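Leucyl-tRNA synthetase (Giardia intestinalis, PDB 3PZ6) probably joins leucine to its tRNA at the expense of ATP, this chain being the CP1 editing domain, which probably removes wrongly attached amino acids. Local coordinates at residues A[96-102]-A[167-173]. The protein carries 2 engineered substitutions. Numbering follows the deposited sequence.
Sequences TNCWVLP and IFVLPLE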
loop_
_atom_site.group_PDB
_atom_site.type_symbol
_atom_site.label_atom_id
_atom_site.label_comp_id
_atom_site.label_asym_id
_atom_site.label_seq_id
_atom_site.Cartn_x
_atom_site.Cartn_y
_atom_site.Cartn_z
ATOM N N THR A 96 3.582 -6.347 0.994
ATOM C CA THR A 96 2.952 -7.284 1.919
ATOM C C THR A 96 1.727 -6.673 2.605
ATOM O O THR A 96 0.883 -7.388 3.150
ATOM C CB THR A 96 3.927 -7.686 3.018
ATOM O OG1 THR A 96 4.363 -6.503 3.684
ATOM C CG2 THR A 96 5.120 -8.415 2.443
ATOM N N ASN A 97 1.665 -5.344 2.583
ATOM C CA ASN A 97 0.643 -4.568 3.271
ATOM C C ASN A 97 0.817 -3.099 2.907
ATOM O O ASN A 97 1.650 -2.759 2.062
ATOM C CB ASN A 97 0.747 -4.755 4.796
ATOM C CG ASN A 97 2.062 -4.211 5.385
ATOM O OD1 ASN A 97 2.081 -3.153 6.018
ATOM N ND2 ASN A 97 3.157 -4.935 5.174
ATOM N N CYS A 98 0.030 -2.229 3.533
ATOM C CA CYS A 98 0.275 -0.793 3.456
ATOM C C CYS A 98 0.022 -0.144 4.820
ATOM O O CYS A 98 -0.393 -0.822 5.758
ATOM C CB CYS A 98 -0.548 -0.143 2.342
ATOM S SG CYS A 98 -2.332 -0.225 2.573
ATOM N N TRP A 99 0.299 1.155 4.922
ATOM C CA TRP A 99 0.295 1.861 6.198
ATOM C C TRP A 99 -0.594 3.093 6.146
ATOM O O TRP A 99 -0.584 3.822 5.160
ATOM C CB TRP A 99 1.700 2.324 6.572
ATOM C CG TRP A 99 2.768 1.282 6.615
ATOM C CD1 TRP A 99 3.860 1.209 5.804
ATOM C CD2 TRP A 99 2.883 0.186 7.538
ATOM N NE1 TRP A 99 4.643 0.138 6.148
ATOM C CE2 TRP A 99 4.071 -0.510 7.209
ATOM C CE3 TRP A 99 2.095 -0.279 8.603
ATOM C CZ2 TRP A 99 4.493 -1.653 7.902
ATOM C CZ3 TRP A 99 2.515 -1.405 9.296
ATOM C CH2 TRP A 99 3.709 -2.085 8.938
ATOM N N VAL A 100 -1.361 3.315 7.210
ATOM C CA VAL A 100 -2.081 4.572 7.414
ATOM C C VAL A 100 -1.823 5.036 8.835
ATOM O O VAL A 100 -1.487 4.224 9.695
ATOM C CB VAL A 100 -3.609 4.446 7.194
ATOM C CG1 VAL A 100 -3.929 3.988 5.765
ATOM C CG2 VAL A 100 -4.244 3.538 8.235
ATOM N N LEU A 101 -1.948 6.339 9.076
ATOM C CA LEU A 101 -1.882 6.866 10.436
ATOM C C LEU A 101 -3.215 6.603 11.129
ATOM O O LEU A 101 -4.255 7.124 10.697
ATOM C CB LEU A 101 -1.548 8.363 10.452
ATOM C CG LEU A 101 -1.431 9.005 11.843
ATOM C CD1 LEU A 101 -0.229 8.460 12.635
ATOM C CD2 LEU A 101 -1.372 10.524 11.749
ATOM N N PRO A 102 -3.193 5.789 12.200
ATOM C CA PRO A 102 -4.420 5.373 12.892
ATOM C C PRO A 102 -5.281 6.547 13.343
ATOM O O PRO A 102 -6.499 6.407 13.455
ATOM C CB PRO A 102 -3.894 4.610 14.105
ATOM C CG PRO A 102 -2.572 4.082 13.648
ATOM C CD PRO A 102 -1.997 5.179 12.801
ATOM N N ILE A 167 -4.109 -7.455 0.272
ATOM C CA ILE A 167 -3.286 -7.161 1.448
ATOM C C ILE A 167 -4.077 -6.303 2.428
ATOM O O ILE A 167 -5.123 -5.776 2.078
ATOM C CB ILE A 167 -1.937 -6.482 1.079
ATOM C CG1 ILE A 167 -2.165 -5.219 0.242
ATOM C CG2 ILE A 167 -1.010 -7.469 0.366
ATOM C CD1 ILE A 167 -0.878 -4.482 -0.144
ATOM N N PHE A 168 -3.571 -6.160 3.646
ATOM C CA PHE A 168 -4.263 -5.399 4.671
ATOM C C PHE A 168 -3.657 -4.019 4.927
ATOM O O PHE A 168 -2.450 -3.829 4.847
ATOM C CB PHE A 168 -4.316 -6.198 5.972
ATOM C CG PHE A 168 -5.279 -7.339 5.936
ATOM C CD1 PHE A 168 -6.561 -7.192 6.452
ATOM C CD2 PHE A 168 -4.915 -8.564 5.385
ATOM C CE1 PHE A 168 -7.466 -8.250 6.422
ATOM C CE2 PHE A 168 -5.817 -9.621 5.342
ATOM C CZ PHE A 168 -7.091 -9.467 5.866
ATOM N N VAL A 169 -4.520 -3.061 5.235
ATOM C CA VAL A 169 -4.102 -1.733 5.641
ATOM C C VAL A 169 -3.706 -1.806 7.113
ATOM O O VAL A 169 -4.520 -2.166 7.955
ATOM C CB VAL A 169 -5.262 -0.716 5.486
ATOM C CG1 VAL A 169 -4.857 0.647 6.024
ATOM C CG2 VAL A 169 -5.717 -0.620 4.041
ATOM N N LEU A 170 -2.465 -1.453 7.417
ATOM C CA LEU A 170 -1.941 -1.642 8.759
ATOM C C LEU A 170 -1.480 -0.324 9.408
ATOM O O LEU A 170 -1.284 0.680 8.709
ATOM C CB LEU A 170 -0.816 -2.677 8.736
ATOM C CG LEU A 170 -1.143 -4.089 8.243
ATOM C CD1 LEU A 170 0.062 -4.981 8.496
ATOM C CD2 LEU A 170 -2.386 -4.671 8.924
ATOM N N PRO A 171 -1.321 -0.324 10.747
ATOM C CA PRO A 171 -0.996 0.884 11.483
ATOM C C PRO A 171 0.490 1.246 11.494
ATOM O O PRO A 171 1.335 0.434 11.885
ATOM C CB PRO A 171 -1.483 0.559 12.907
ATOM C CG PRO A 171 -1.359 -0.889 13.016
ATOM C CD PRO A 171 -1.586 -1.457 11.650
ATOM N N LEU A 172 0.796 2.460 11.047
ATOM C CA LEU A 172 2.124 3.030 11.226
ATOM C C LEU A 172 2.012 4.356 11.974
ATOM O O LEU A 172 1.525 5.340 11.438
ATOM C CB LEU A 172 2.846 3.198 9.889
ATOM C CG LEU A 172 4.343 3.567 9.961
ATOM C CD1 LEU A 172 5.178 2.487 10.666
ATOM C CD2 LEU A 172 4.893 3.853 8.575
ATOM N N GLU A 173 2.467 4.361 13.219
ATOM C CA GLU A 173 2.285 5.498 14.126
ATOM C C GLU A 173 3.137 6.727 13.808
ATOM O O GLU A 173 2.895 7.805 14.357
ATOM C CB GLU A 173 2.536 5.068 15.573
ATOM C CG GLU A 173 1.491 4.121 16.117
ATOM C CD GLU A 173 1.905 3.476 17.433
ATOM O OE1 GLU A 173 1.003 3.177 18.251
ATOM O OE2 GLU A 173 3.125 3.264 17.653
HETATM O O HOH W 1 -1.312 -7.563 4.829
#
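Cys-98, Trp-99 and Val-100 pair in parallel with Val-169, Leu-170 and Pro-171, joining two buried strands of the mixed sheet in this CP1 editing domain. Four backbone hydrogen bonds zip the pair: Cys-98 N to Phe-168 O, Leu-170 N to Cys-98 O (2.7 Å), Val-100 N to Leu-170 O (3.0 Å) and, beyond Pro-171, Leu-172 N to Val-100 O. Before them a water bridges Thr-96 O and Phe-168 N. Leu-170 O also takes a CA-H...O contact from Trp-99. On the sheet face bearing Trp-99, the indole is sandwiched: Asn-97 OD1 lies over one side, offset toward the rim, and Leu-172 CD2 sits over the opposite one, also offset, in a CH-pi contact, 4.1 Å from the centroid of the Trp-99 five-membered ring. Leu-172 CG swings opposite the backbone N (chi1 -170°), which brings CD2 over the indole. Trp-99 CZ3 meets Leu-170 CB at 3.6 Å. On the opposite face of the sheet, Cys-98 SG touches Val-169 CG2 (3.7 Å) and Val-100 CG1 meets Val-169 CG1 (3.5 Å). Strand 183-186 continues the sheet beside 97-100, and strand 156-158 beside 167-171; helix 192-202 packs on Trp-99 and Leu-172 through Cys-197, and its Asp-194 accepts the indole N-H.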